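Local coordinates for protein PexRD2 family secreted RxLR effector peptide, putative (PDB 3ZRG) that acts as a secreted RxLR effector that enhances Phytophthora infestans colonization of Nicotiana benthamiana leaves and induces a weak cell death response there, at residues 11-16 / 59-64; 26-31 / 43-48; 32-35 / 40-43. One frame throughout, in Å; residues are numbered along the deposited sequence.

Contact 1: residues 11-16 / 59-64; sequences TMLKAG and NYVAEH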
loop_
_atom_site.group_PDB
_atom_site.type_symbol
_atom_site.label_atom_id
_atom_site.label_comp_id
_atom_site.label_asym_id
_atom_site.label_seq_id
_atom_site.Cartn_x
_atom_site.Cartn_y
_atom_site.Cartn_z
ATOM N N THR A 11 12.031 13.740 1.589
ATOM C CA THR A 11 11.791 14.473 2.843
ATOM C C THR A 11 10.905 13.645 3.791
ATOM O O THR A 11 11.219 13.478 4.998
ATOM C CB THR A 11 11.182 15.855 2.535
ATOM O OG1 THR A 11 12.123 16.618 1.744
ATOM C CG2 THR A 11 10.786 16.580 3.824
ATOM N N MET A 12 9.847 13.066 3.246
ATOM C CA MET A 12 8.964 12.157 4.030
ATOM C C MET A 12 9.718 10.950 4.608
ATOM O O MET A 12 9.540 10.583 5.755
ATOM C CB MET A 12 7.822 11.655 3.138
ATOM C CG MET A 12 6.883 12.798 2.738
ATOM S SD MET A 12 5.834 12.357 1.334
ATOM C CE MET A 12 5.082 10.869 1.936
ATOM N N LEU A 13 10.554 10.327 3.796
ATOM C CA LEU A 13 11.338 9.159 4.248
ATOM C C LEU A 13 12.394 9.533 5.284
ATOM O O LEU A 13 12.563 8.804 6.295
ATOM C CB LEU A 13 11.950 8.438 3.068
ATOM C CG LEU A 13 12.645 7.108 3.350
ATOM C CD1 LEU A 13 11.785 6.210 4.268
ATOM C CD2 LEU A 13 13.092 6.358 2.069
ATOM N N LYS A 14 13.066 10.663 5.100
ATOM C CA LYS A 14 14.007 11.212 6.128
ATOM C C LYS A 14 13.260 11.455 7.437
ATOM O O LYS A 14 13.846 11.266 8.544
ATOM C CB LYS A 14 14.640 12.544 5.692
ATOM C CG LYS A 14 15.663 12.378 4.624
ATOM C CD LYS A 14 16.118 13.775 4.188
ATOM C CE LYS A 14 17.476 13.791 3.503
ATOM N N ALA A 15 11.987 11.868 7.338
ATOM C CA ALA A 15 11.171 12.150 8.534
ATOM C C ALA A 15 10.745 10.861 9.241
ATOM O O ALA A 15 10.296 10.908 10.406
ATOM C CB ALA A 15 9.957 13.005 8.203
ATOM N N GLY A 16 10.991 9.713 8.592
ATOM C CA GLY A 16 10.565 8.420 9.117
ATOM C C GLY A 16 9.113 8.068 8.895
ATOM O O GLY A 16 8.545 7.199 9.590
ATOM N N ASN A 59 6.186 2.500 -3.426
ATOM C CA ASN A 59 7.264 2.040 -4.304
ATOM C C ASN A 59 8.572 2.771 -4.012
ATOM O O ASN A 59 9.637 2.185 -4.091
ATOM C CB ASN A 59 6.899 2.183 -5.785
ATOM C CG ASN A 59 5.964 1.071 -6.281
ATOM O OD1 ASN A 59 5.604 0.145 -5.545
ATOM N ND2 ASN A 59 5.568 1.169 -7.525
ATOM N N TYR A 60 8.478 4.055 -3.659
ATOM C CA TYR A 60 9.659 4.873 -3.294
ATOM C C TYR A 60 10.363 4.308 -2.069
ATOM O O TYR A 60 11.573 4.101 -2.059
ATOM C CB TYR A 60 9.222 6.335 -3.064
ATOM C CG TYR A 60 10.388 7.240 -2.790
ATOM C CD1 TYR A 60 11.077 7.839 -3.826
ATOM C CD2 TYR A 60 10.818 7.481 -1.480
ATOM C CE1 TYR A 60 12.181 8.667 -3.578
ATOM C CE2 TYR A 60 11.900 8.285 -1.225
ATOM C CZ TYR A 60 12.584 8.878 -2.279
ATOM O OH TYR A 60 13.666 9.704 -2.038
ATOM N N VAL A 61 9.595 4.017 -1.026
ATOM C CA VAL A 61 10.187 3.448 0.166
ATOM C C VAL A 61 10.825 2.082 -0.124
ATOM O O VAL A 61 11.943 1.818 0.327
ATOM C CB VAL A 61 9.153 3.352 1.290
ATOM C CG1 VAL A 61 9.774 2.658 2.506
ATOM C CG2 VAL A 61 8.645 4.758 1.656
ATOM N N ALA A 62 10.146 1.215 -0.902
ATOM C CA ALA A 62 10.739 -0.070 -1.274
ATOM C C ALA A 62 12.069 0.099 -2.033
ATOM O O ALA A 62 13.067 -0.583 -1.744
ATOM C CB ALA A 62 9.733 -0.922 -2.073
ATOM N N GLU A 63 12.134 1.074 -2.947
ATOM C CA GLU A 63 13.370 1.286 -3.680
ATOM C C GLU A 63 14.520 1.800 -2.794
ATOM O O GLU A 63 15.685 1.626 -3.131
ATOM C CB GLU A 63 13.127 2.218 -4.861
ATOM C CG GLU A 63 12.275 1.569 -5.952
ATOM C CD GLU A 63 13.026 0.565 -6.871
ATOM O OE1 GLU A 63 14.224 0.398 -6.740
ATOM O OE2 GLU A 63 12.387 -0.062 -7.729
ATOM N N HIS A 64 14.190 2.455 -1.682
ATOM C CA HIS A 64 15.200 2.910 -0.709
ATOM C C HIS A 64 15.486 1.951 0.461
ATOM O O HIS A 64 16.138 2.350 1.452
ATOM C CB HIS A 64 14.886 4.319 -0.216
ATOM C CG HIS A 64 14.980 5.333 -1.307
ATOM N ND1 HIS A 64 14.084 5.363 -2.358
ATOM C CD2 HIS A 64 15.943 6.241 -1.606
ATOM C CE1 HIS A 64 14.453 6.295 -3.221
ATOM N NE2 HIS A 64 15.580 6.840 -2.792
#
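L13 packs against the C-terminal turn of helix 49-63 and the residue after it, and its two methyls divide the work. CD2 reaches H64 CB at 3.5 Å, the closest approach between the two segments, and also meets Y60 CE2 at 4.0 Å. CD1 turns to the third partner, lying 4.3 Å from V61 CG2. CG of L13 is anti to the backbone N (chi1 -172°), which carries the fork out from helix 6-14 toward the three partners. These carbon-carbon approaches make the contact apolar, with L13 accounting for more than half of the buried surface.

What L13 meets is partly shaped by a link inside 59-64. H64 ND1 donates to Y60 O at 2.8 Å with an N-H...O angle of 157°; the oxygen lies close to the imidazole plane, whereas the donor is tilted from the carbonyl plane. Because H64 N also donates to Y60 O, at 3.1 Å, this one carbonyl holds both the backbone and the ring of the residue that follows the helix. The rotation of the imidazole is thereby restrained, and its CE1 sits 3.2 Å above the Y60 ring plane, offset toward the rim. L13 CD2 approaches both rings obliquely.

Y60 also packs on M9 and K10, while L13 touches Y57 one turn earlier on helix 49-63. V61 packs on D20 of the second subunit. Segment 11-16 ends at G16 in a Schellman motif, with positive phi and two bonds back into the last turn. The packing of this first helix against the final turn of the long last helix is consistent with the all-helical WY-like fold of the RxLR effector domain.

Contact 2: residues 26-31 / 43-48; sequences LKLTDK and EKLGET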
loop_
_atom_site.group_PDB
_atom_site.type_symbol
_atom_site.label_atom_id
_atom_site.label_comp_id
_atom_site.label_asym_id
_atom_site.label_seq_id
_atom_site.Cartn_x
_atom_site.Cartn_y
_atom_site.Cartn_z
ATOM N N LEU A 26 -3.220 10.990 4.814
ATOM C CA LEU A 26 -4.206 11.080 3.713
ATOM C C LEU A 26 -5.669 10.746 4.109
ATOM O O LEU A 26 -6.590 10.867 3.299
ATOM C CB LEU A 26 -3.791 10.138 2.579
ATOM C CG LEU A 26 -2.481 10.496 1.849
ATOM C CD1 LEU A 26 -2.059 9.372 0.888
ATOM C CD2 LEU A 26 -2.514 11.829 1.130
ATOM N N LYS A 27 -5.859 10.315 5.346
ATOM C CA LYS A 27 -7.177 9.893 5.856
ATOM C C LYS A 27 -7.732 8.745 5.005
ATOM O O LYS A 27 -8.941 8.672 4.643
ATOM C CB LYS A 27 -8.147 11.088 5.946
ATOM C CG LYS A 27 -7.602 12.293 6.717
ATOM C CD LYS A 27 -7.072 11.908 8.098
ATOM N N LEU A 28 -6.847 7.805 4.701
ATOM C CA LEU A 28 -7.158 6.689 3.840
ATOM C C LEU A 28 -7.200 5.322 4.563
ATOM O O LEU A 28 -7.595 4.321 3.994
ATOM C CB LEU A 28 -6.079 6.630 2.778
ATOM C CG LEU A 28 -6.474 6.605 1.309
ATOM C CD1 LEU A 28 -7.637 7.523 0.931
ATOM C CD2 LEU A 28 -5.226 6.831 0.501
ATOM N N THR A 29 -6.814 5.282 5.825
ATOM C CA THR A 29 -6.607 3.996 6.502
ATOM C C THR A 29 -7.879 3.158 6.561
ATOM O O THR A 29 -7.877 1.958 6.284
ATOM C CB THR A 29 -6.073 4.170 7.934
ATOM O OG1 THR A 29 -5.125 5.249 7.994
ATOM C CG2 THR A 29 -5.402 2.876 8.382
ATOM N N ASP A 30 -8.979 3.793 6.941
ATOM C CA ASP A 30 -10.233 3.064 7.007
ATOM C C ASP A 30 -10.768 2.627 5.629
ATOM O O ASP A 30 -11.321 1.552 5.503
ATOM C CB ASP A 30 -11.291 3.869 7.752
ATOM C CG ASP A 30 -10.943 4.118 9.227
ATOM O OD1 ASP A 30 -9.945 3.561 9.761
ATOM O OD2 ASP A 30 -11.662 4.926 9.839
ATOM N N LYS A 31 -10.601 3.480 4.617
ATOM C CA LYS A 31 -10.987 3.175 3.255
ATOM C C LYS A 31 -10.175 1.995 2.719
ATOM O O LYS A 31 -10.675 1.188 1.931
ATOM C CB LYS A 31 -10.788 4.407 2.374
ATOM C CG LYS A 31 -11.892 5.412 2.456
ATOM C CD LYS A 31 -11.515 6.761 1.853
ATOM C CE LYS A 31 -12.734 7.724 1.857
ATOM N NZ LYS A 31 -12.364 9.158 1.504
ATOM N N GLU A 43 -12.238 -0.789 -6.094
ATOM C CA GLU A 43 -12.267 -0.141 -7.424
ATOM C C GLU A 43 -12.434 1.347 -7.237
ATOM O O GLU A 43 -11.776 2.122 -7.923
ATOM C CB GLU A 43 -13.329 -0.735 -8.328
ATOM C CG GLU A 43 -13.318 -0.193 -9.755
ATOM N N LYS A 44 -13.253 1.749 -6.261
ATOM C CA LYS A 44 -13.471 3.162 -6.010
ATOM C C LYS A 44 -12.194 3.829 -5.466
ATOM O O LYS A 44 -11.784 4.877 -5.978
ATOM C CB LYS A 44 -14.676 3.347 -5.107
ATOM C CG LYS A 44 -15.938 2.842 -5.746
ATOM N N LEU A 45 -11.518 3.188 -4.524
ATOM C CA LEU A 45 -10.306 3.726 -3.943
ATOM C C LEU A 45 -9.207 3.847 -5.013
ATOM O O LEU A 45 -8.429 4.795 -5.009
ATOM C CB LEU A 45 -9.837 2.839 -2.816
ATOM C CG LEU A 45 -8.542 3.194 -2.077
ATOM C CD1 LEU A 45 -8.541 4.542 -1.381
ATOM C CD2 LEU A 45 -8.219 2.060 -1.091
ATOM N N GLY A 46 -9.174 2.875 -5.922
ATOM C CA GLY A 46 -8.121 2.804 -6.948
ATOM C C GLY A 46 -8.184 3.939 -7.929
ATOM O O GLY A 46 -7.180 4.245 -8.562
ATOM N N GLU A 47 -9.350 4.585 -8.060
ATOM C CA GLU A 47 -9.521 5.716 -8.953
ATOM C C GLU A 47 -9.051 7.044 -8.323
ATOM O O GLU A 47 -9.015 8.060 -9.022
ATOM C CB GLU A 47 -11.016 5.846 -9.348
ATOM C CG GLU A 47 -11.538 4.746 -10.224
ATOM C CD GLU A 47 -13.038 4.911 -10.512
ATOM O OE1 GLU A 47 -13.506 6.072 -10.541
ATOM O OE2 GLU A 47 -13.745 3.894 -10.731
ATOM N N THR A 48 -8.705 7.043 -7.034
ATOM C CA THR A 48 -8.429 8.292 -6.315
ATOM C C THR A 48 -6.993 8.799 -6.448
ATOM O O THR A 48 -6.059 8.020 -6.494
ATOM C CB THR A 48 -8.768 8.206 -4.817
ATOM O OG1 THR A 48 -7.896 7.272 -4.170
ATOM C CG2 THR A 48 -10.268 7.841 -4.625
#
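The carbonyl oxygen of L45, whose side chain meets L28 and K31, is gripped twice by T48. T48 OG1 donates to L45 O at 2.7 Å, lying in the carbonyl plane with a C=O...donor angle of 148°, and T48 N donates to the same oxygen at 3.0 Å. With chi1 at 66°, OG1 is turned back to the L45 carbonyl to make the shorter bond. The same hydroxyl is bonded to M51 N, so T48 is the N-cap of helix 49-63 while closing the turn that follows 39-46.

This junction probably helps to hold the backbone from which L45 reaches across. Its CG is anti to the backbone N (chi1 178°), projecting the isobutyl fork toward segment 26-31, where CD1 lies mainly on L28 and CD2 against the backbone of K31. CD1 touches L28 CD1 at 3.9 Å and L28 CG at 4.0 Å, the two leucine chains crossing at a slant. CD2 lies 4.0 Å from K31 O, on helix 29-37.

Within the WY-like effector domain, 29-37 and 39-46 are consecutive helices, and L45, near the C-terminal end of the second, packs on the first turn of 29-37 and on L28 just before it. L28 in turn comes just after K27, which closes helix 19-25 with a Schellman motif.

K31 contributes its base rather than its charge: CB comes within 4.4 Å of L45 CD1, while the remaining chain, close to fully extended, carries NZ away from segment 43-48. L28 and L45 are both buried. L28 also packs on K50 and L54, and L45 on M51, tying the pair to helix 49-63; L45 additionally meets L55 of the second subunit.

Contact 3: residues 32-35 / 40-43; sequences IAAA and RAME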
loop_
_atom_site.group_PDB
_atom_site.type_symbol
_atom_site.label_atom_id
_atom_site.label_comp_id
_atom_site.label_asym_id
_atom_site.label_seq_id
_atom_site.Cartn_x
_atom_site.Cartn_y
_atom_site.Cartn_z
ATOM N N ILE A 32 -8.909 1.936 3.112
ATOM C CA ILE A 32 -8.020 0.806 2.759
ATOM C C ILE A 32 -8.467 -0.510 3.369
ATOM O O ILE A 32 -8.432 -1.554 2.693
ATOM C CB ILE A 32 -6.557 1.118 3.106
ATOM C CG1 ILE A 32 -5.993 2.115 2.091
ATOM C CG2 ILE A 32 -5.685 -0.187 3.107
ATOM C CD1 ILE A 32 -4.736 2.893 2.548
ATOM N N ALA A 33 -8.908 -0.471 4.630
ATOM C CA ALA A 33 -9.470 -1.609 5.309
ATOM C C ALA A 33 -10.702 -2.082 4.557
ATOM O O ALA A 33 -10.882 -3.288 4.336
ATOM C CB ALA A 33 -9.815 -1.266 6.780
ATOM N N ALA A 34 -11.539 -1.142 4.114
ATOM C CA ALA A 34 -12.787 -1.539 3.449
ATOM C C ALA A 34 -12.460 -2.147 2.074
ATOM O O ALA A 34 -13.078 -3.125 1.646
ATOM C CB ALA A 34 -13.733 -0.364 3.293
ATOM N N ALA A 35 -11.475 -1.558 1.409
ATOM C CA ALA A 35 -11.049 -2.004 0.080
ATOM C C ALA A 35 -10.491 -3.423 0.102
ATOM O O ALA A 35 -10.656 -4.166 -0.863
ATOM C CB ALA A 35 -10.011 -1.048 -0.490
ATOM N N ARG A 40 -16.037 -3.476 -4.713
ATOM C CA ARG A 40 -16.529 -2.152 -5.046
ATOM C C ARG A 40 -15.712 -1.052 -4.374
ATOM O O ARG A 40 -15.334 -0.058 -5.029
ATOM C CB ARG A 40 -18.009 -1.964 -4.725
ATOM C CG ARG A 40 -18.501 -0.634 -5.313
ATOM C CD ARG A 40 -19.130 0.264 -4.298
ATOM N NE ARG A 40 -20.495 -0.136 -3.999
ATOM C CZ ARG A 40 -21.599 0.618 -4.123
ATOM N NH1 ARG A 40 -21.556 1.883 -4.550
ATOM N NH2 ARG A 40 -22.783 0.088 -3.803
ATOM N N ALA A 41 -15.396 -1.215 -3.087
ATOM C CA ALA A 41 -14.625 -0.233 -2.382
ATOM C C ALA A 41 -13.200 -0.129 -2.951
ATOM O O ALA A 41 -12.629 0.952 -3.018
ATOM C CB ALA A 41 -14.564 -0.573 -0.864
ATOM N N MET A 42 -12.625 -1.273 -3.328
ATOM C CA MET A 42 -11.304 -1.318 -3.945
ATOM C C MET A 42 -11.250 -0.554 -5.254
ATOM O O MET A 42 -10.306 0.250 -5.486
ATOM C CB MET A 42 -10.900 -2.773 -4.220
ATOM C CG MET A 42 -9.533 -2.922 -4.917
ATOM S SD MET A 42 -8.105 -2.549 -3.848
ATOM C CE MET A 42 -8.000 -4.143 -3.024
ATOM N N GLU A 43 -12.238 -0.789 -6.094
ATOM C CA GLU A 43 -12.267 -0.141 -7.424
ATOM C C GLU A 43 -12.434 1.347 -7.237
ATOM O O GLU A 43 -11.776 2.122 -7.923
ATOM C CB GLU A 43 -13.329 -0.735 -8.328
ATOM C CG GLU A 43 -13.318 -0.193 -9.755
#
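A35 and M42 bring the two helices together at a CA-CA separation of only 4.1 Å, an approach permitted by the small side chain of A35. Its CB rests chiefly on the M42 backbone, 3.7 Å from M42 CA. M42 answers by folding round A35: CB lies 3.6 Å from A35 O, and the terminal CE returns to within 3.4 Å of that same oxygen. Bends at chi2 (72°) and chi3 (82°) produce this return, with SD passing 4.1 Å from A35 CB.

Beside this pair, A41 points its methyl at helix 29-37, placing CB 3.9 Å from A35 CA. A34 CB flanks it, 4.2 Å from A41 CB. The contact is thus alanine packing with a methionine folded along one side.

A short connection helps to place these residues, four residues separating the segments; within it S38 OG is hydrogen-bonded to A41 N near the start of helix 39-46. Farther along that helix, L45 packs on I32 and A35. Helices 29-37 and 39-46 are therefore consecutive helices joined by a tight connection, which the second subunit meets through its L55 on I32 and A35, and its G46 on M42.

In the fold
Contacts 2 and 3 both use helices 29-37 and 39-46, contact 2 also the residue just before the first; their centres are 7 Å apart and E43 is common to both. L45 CD2 bridges them, packing 3.6 Å from A35 CB. Contact 2 is buried and leucine-based, whereas contact 3, farther from the chain's centre and partly buried, uses alanines and a methionine at close backbone range. Contact 1 lies on the opposite side of that centre, about 20 Å from contact 2 between centres, and is also partly buried; its leucine meets a tyrosine ring, a valine and a histidine. By pairing 11-16 with 59-64 it encloses the other two in sequence. The second subunit touches all three.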